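Local coordinates for protein ofchtiv-allosamidin (Ostrinia furnacalis, PDB 6JMB) that probably hydrolyses chitin as a group IV insect chitinase of glycosyl hydrolase family 18, and binds the inhibitor allosamidin in its active site, at residues A[194-199]-A[222-227]. Residues are numbered along the deposited sequence; the frame is centred on the assembly and turned at random.
With AMI (allosamizoline), chain C.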
loop_
_atom_site.group_PDB
_atom_site.type_symbol
_atom_site.label_atom_id
_atom_site.label_comp_id
_atom_site.label_asym_id
_atom_site.label_seq_id
_atom_site.Cartn_x
_atom_site.Cartn_y
_atom_site.Cartn_z
ATOM N N ASP A 194 0.482 7.677 2.844
ATOM C CA ASP A 194 1.631 8.134 3.633
ATOM C C ASP A 194 2.134 9.490 3.142
ATOM O O ASP A 194 3.322 9.813 3.266
ATOM C CB ASP A 194 2.768 7.110 3.664
ATOM C CG ASP A 194 2.310 5.755 4.129
ATOM O OD1 ASP A 194 1.507 5.697 5.081
ATOM O OD2 ASP A 194 2.757 4.747 3.543
ATOM N N MET A 195 1.224 10.285 2.584
ATOM C CA MET A 195 1.596 11.602 2.082
ATOM C C MET A 195 2.044 12.500 3.219
ATOM O O MET A 195 2.972 13.308 3.059
ATOM C CB MET A 195 0.397 12.216 1.366
ATOM C CG MET A 195 -0.029 11.440 0.140
ATOM S SD MET A 195 1.062 11.806 -1.240
ATOM C CE MET A 195 0.483 10.632 -2.465
ATOM N N HIS A 196 1.383 12.367 4.368
ATOM C CA HIS A 196 1.722 13.050 5.598
ATOM C C HIS A 196 1.495 12.083 6.745
ATOM O O HIS A 196 0.748 11.109 6.629
ATOM C CB HIS A 196 0.862 14.305 5.767
ATOM C CG HIS A 196 1.052 15.282 4.658
ATOM N ND1 HIS A 196 2.207 16.022 4.522
ATOM C CD2 HIS A 196 0.283 15.579 3.583
ATOM C CE1 HIS A 196 2.122 16.769 3.435
ATOM N NE2 HIS A 196 0.965 16.520 2.849
ATOM N N GLY A 197 2.163 12.357 7.851
ATOM C CA GLY A 197 2.077 11.486 9.003
ATOM C C GLY A 197 2.748 12.137 10.187
ATOM O O GLY A 197 3.214 13.275 10.108
ATOM N N ALA A 198 2.811 11.387 11.284
ATOM C CA ALA A 198 3.282 11.932 12.554
ATOM C C ALA A 198 4.745 12.369 12.534
ATOM O O ALA A 198 5.185 13.017 13.492
ATOM C CB ALA A 198 3.040 10.916 13.664
ATOM N N TRP A 199 5.497 12.034 11.483
ATOM C CA TRP A 199 6.854 12.545 11.303
ATOM C C TRP A 199 6.873 14.014 10.897
ATOM O O TRP A 199 7.929 14.652 10.971
ATOM C CB TRP A 199 7.574 11.718 10.228
ATOM C CG TRP A 199 6.788 11.615 8.943
ATOM C CD1 TRP A 199 6.791 12.505 7.908
ATOM C CD2 TRP A 199 5.879 10.568 8.569
ATOM N NE1 TRP A 199 5.935 12.078 6.913
ATOM C CE2 TRP A 199 5.368 10.890 7.296
ATOM C CE3 TRP A 199 5.442 9.395 9.194
ATOM C CZ2 TRP A 199 4.451 10.078 6.632
ATOM C CZ3 TRP A 199 4.530 8.586 8.528
ATOM C CH2 TRP A 199 4.047 8.933 7.263
ATOM N N THR A 222 3.902 20.782 -6.407
ATOM C CA THR A 222 4.896 20.201 -5.516
ATOM C C THR A 222 4.291 19.593 -4.257
ATOM O O THR A 222 5.013 18.950 -3.486
ATOM C CB THR A 222 5.934 21.256 -5.110
ATOM O OG1 THR A 222 5.324 22.229 -4.248
ATOM C CG2 THR A 222 6.508 21.951 -6.339
ATOM N N LEU A 223 2.993 19.778 -4.026
ATOM C CA LEU A 223 2.378 19.269 -2.810
ATOM C C LEU A 223 2.241 17.753 -2.871
ATOM O O LEU A 223 2.151 17.155 -3.947
ATOM C CB LEU A 223 1.001 19.907 -2.606
ATOM C CG LEU A 223 1.001 21.436 -2.456
ATOM C CD1 LEU A 223 -0.425 21.965 -2.532
ATOM C CD2 LEU A 223 1.656 21.867 -1.160
ATOM N N TYR A 224 2.223 17.127 -1.699
ATOM C CA TYR A 224 2.115 15.670 -1.614
ATOM C C TYR A 224 0.639 15.296 -1.597
ATOM O O TYR A 224 -0.000 15.302 -0.542
ATOM C CB TYR A 224 2.812 15.150 -0.365
ATOM C CG TYR A 224 4.303 15.409 -0.271
ATOM C CD1 TYR A 224 5.048 15.815 -1.370
ATOM C CD2 TYR A 224 4.963 15.240 0.941
ATOM C CE1 TYR A 224 6.418 16.040 -1.264
ATOM C CE2 TYR A 224 6.321 15.465 1.058
ATOM C CZ TYR A 224 7.040 15.865 -0.047
ATOM O OH TYR A 224 8.395 16.091 0.073
ATOM N N ASN A 225 0.086 14.980 -2.766
ATOM C CA ASN A 225 -1.293 14.518 -2.833
ATOM C C ASN A 225 -1.447 13.502 -3.963
ATOM O O ASN A 225 -0.558 13.321 -4.802
ATOM C CB ASN A 225 -2.302 15.683 -2.872
ATOM C CG ASN A 225 -2.084 16.626 -4.046
ATOM O OD1 ASN A 225 -2.018 16.202 -5.197
ATOM N ND2 ASN A 225 -1.995 17.923 -3.752
ATOM N N VAL A 226 -2.587 12.809 -3.944
ATOM C CA VAL A 226 -2.816 11.695 -4.861
ATOM C C VAL A 226 -2.819 12.178 -6.306
ATOM O O VAL A 226 -2.218 11.554 -7.188
ATOM C CB VAL A 226 -4.125 10.971 -4.498
ATOM C CG1 VAL A 226 -4.448 9.892 -5.527
ATOM C CG2 VAL A 226 -4.032 10.381 -3.092
ATOM N N ASN A 227 -3.510 13.286 -6.575
ATOM C CA ASN A 227 -3.584 13.796 -7.941
ATOM C C ASN A 227 -2.197 14.124 -8.491
ATOM O O ASN A 227 -1.866 13.760 -9.628
ATOM C CB ASN A 227 -4.505 15.017 -7.991
ATOM C CG ASN A 227 -4.515 15.690 -9.345
ATOM O OD1 ASN A 227 -4.896 15.097 -10.356
ATOM N ND2 ASN A 227 -4.113 16.954 -9.366
HETATM C C1 AMI C . 3.359 0.234 2.482
HETATM C C2 AMI C . 4.622 -0.718 2.520
HETATM C C3 AMI C . 4.475 -1.450 3.759
HETATM C C4 AMI C . 3.738 -0.443 4.734
HETATM C C5 AMI C . 2.679 0.048 3.866
HETATM C C6 AMI C . 2.018 1.378 4.383
HETATM C C7 AMI C . 3.286 -1.260 0.842
HETATM C C8 AMI C . 3.661 -2.946 -1.028
HETATM C C9 AMI C . 1.477 -1.609 -0.929
HETATM N N2 AMI C . 4.530 -1.470 1.454
HETATM N N7 AMI C . 2.815 -1.940 -0.371
HETATM O O3 AMI C . 5.744 -1.892 4.238
HETATM O O4 AMI C . 3.122 -1.044 5.865
HETATM O O6 AMI C . 3.036 2.333 4.595
HETATM O O7 AMI C . 2.507 -0.326 1.458
HETATM O O HOH W 1 0.127 17.768 0.644
#
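M195 lies against the backbone that runs from Y224 to V226. Its chain bends at chi2 (-78°), which carries the sulfur to the Y224-N225 peptide. SD is 3.5 Å from Y224 C and 3.9 Å from Y224 CB. The methyl CE reaches further along, 3.7 Å from N225 O. V168 touches the same side chain from another loop.

The rings of H196 and Y224 meet less closely. Their planes differ by 26°, but they are slid apart and barely overlap, with centroids 5.9 Å apart. The carbonyl O of M195 approaches the Y224 ring at its edge, 3.5 Å from CD2.

The fold is the TIM barrel of family 18. Segment 194-199 follows barrel strand 187-190, and segment 222-227 leads into helix 226-235. N225 is the N-cap of that helix, its OD1 hydrogen-bonded to N228 N.

One water links the segments. Water 1 lies in the plane of the H196 ring, 2.7 Å from NE2 and 2.7 Å from Y224 O, to which it appears to donate. H196 ND1 is hydrogen-bonded to D200 OD2. One residue before M195, D194 OD2 accepts a 2.6 Å hydrogen bond from O6 of allosamizoline, while its OD1 is held by R252 and Y250.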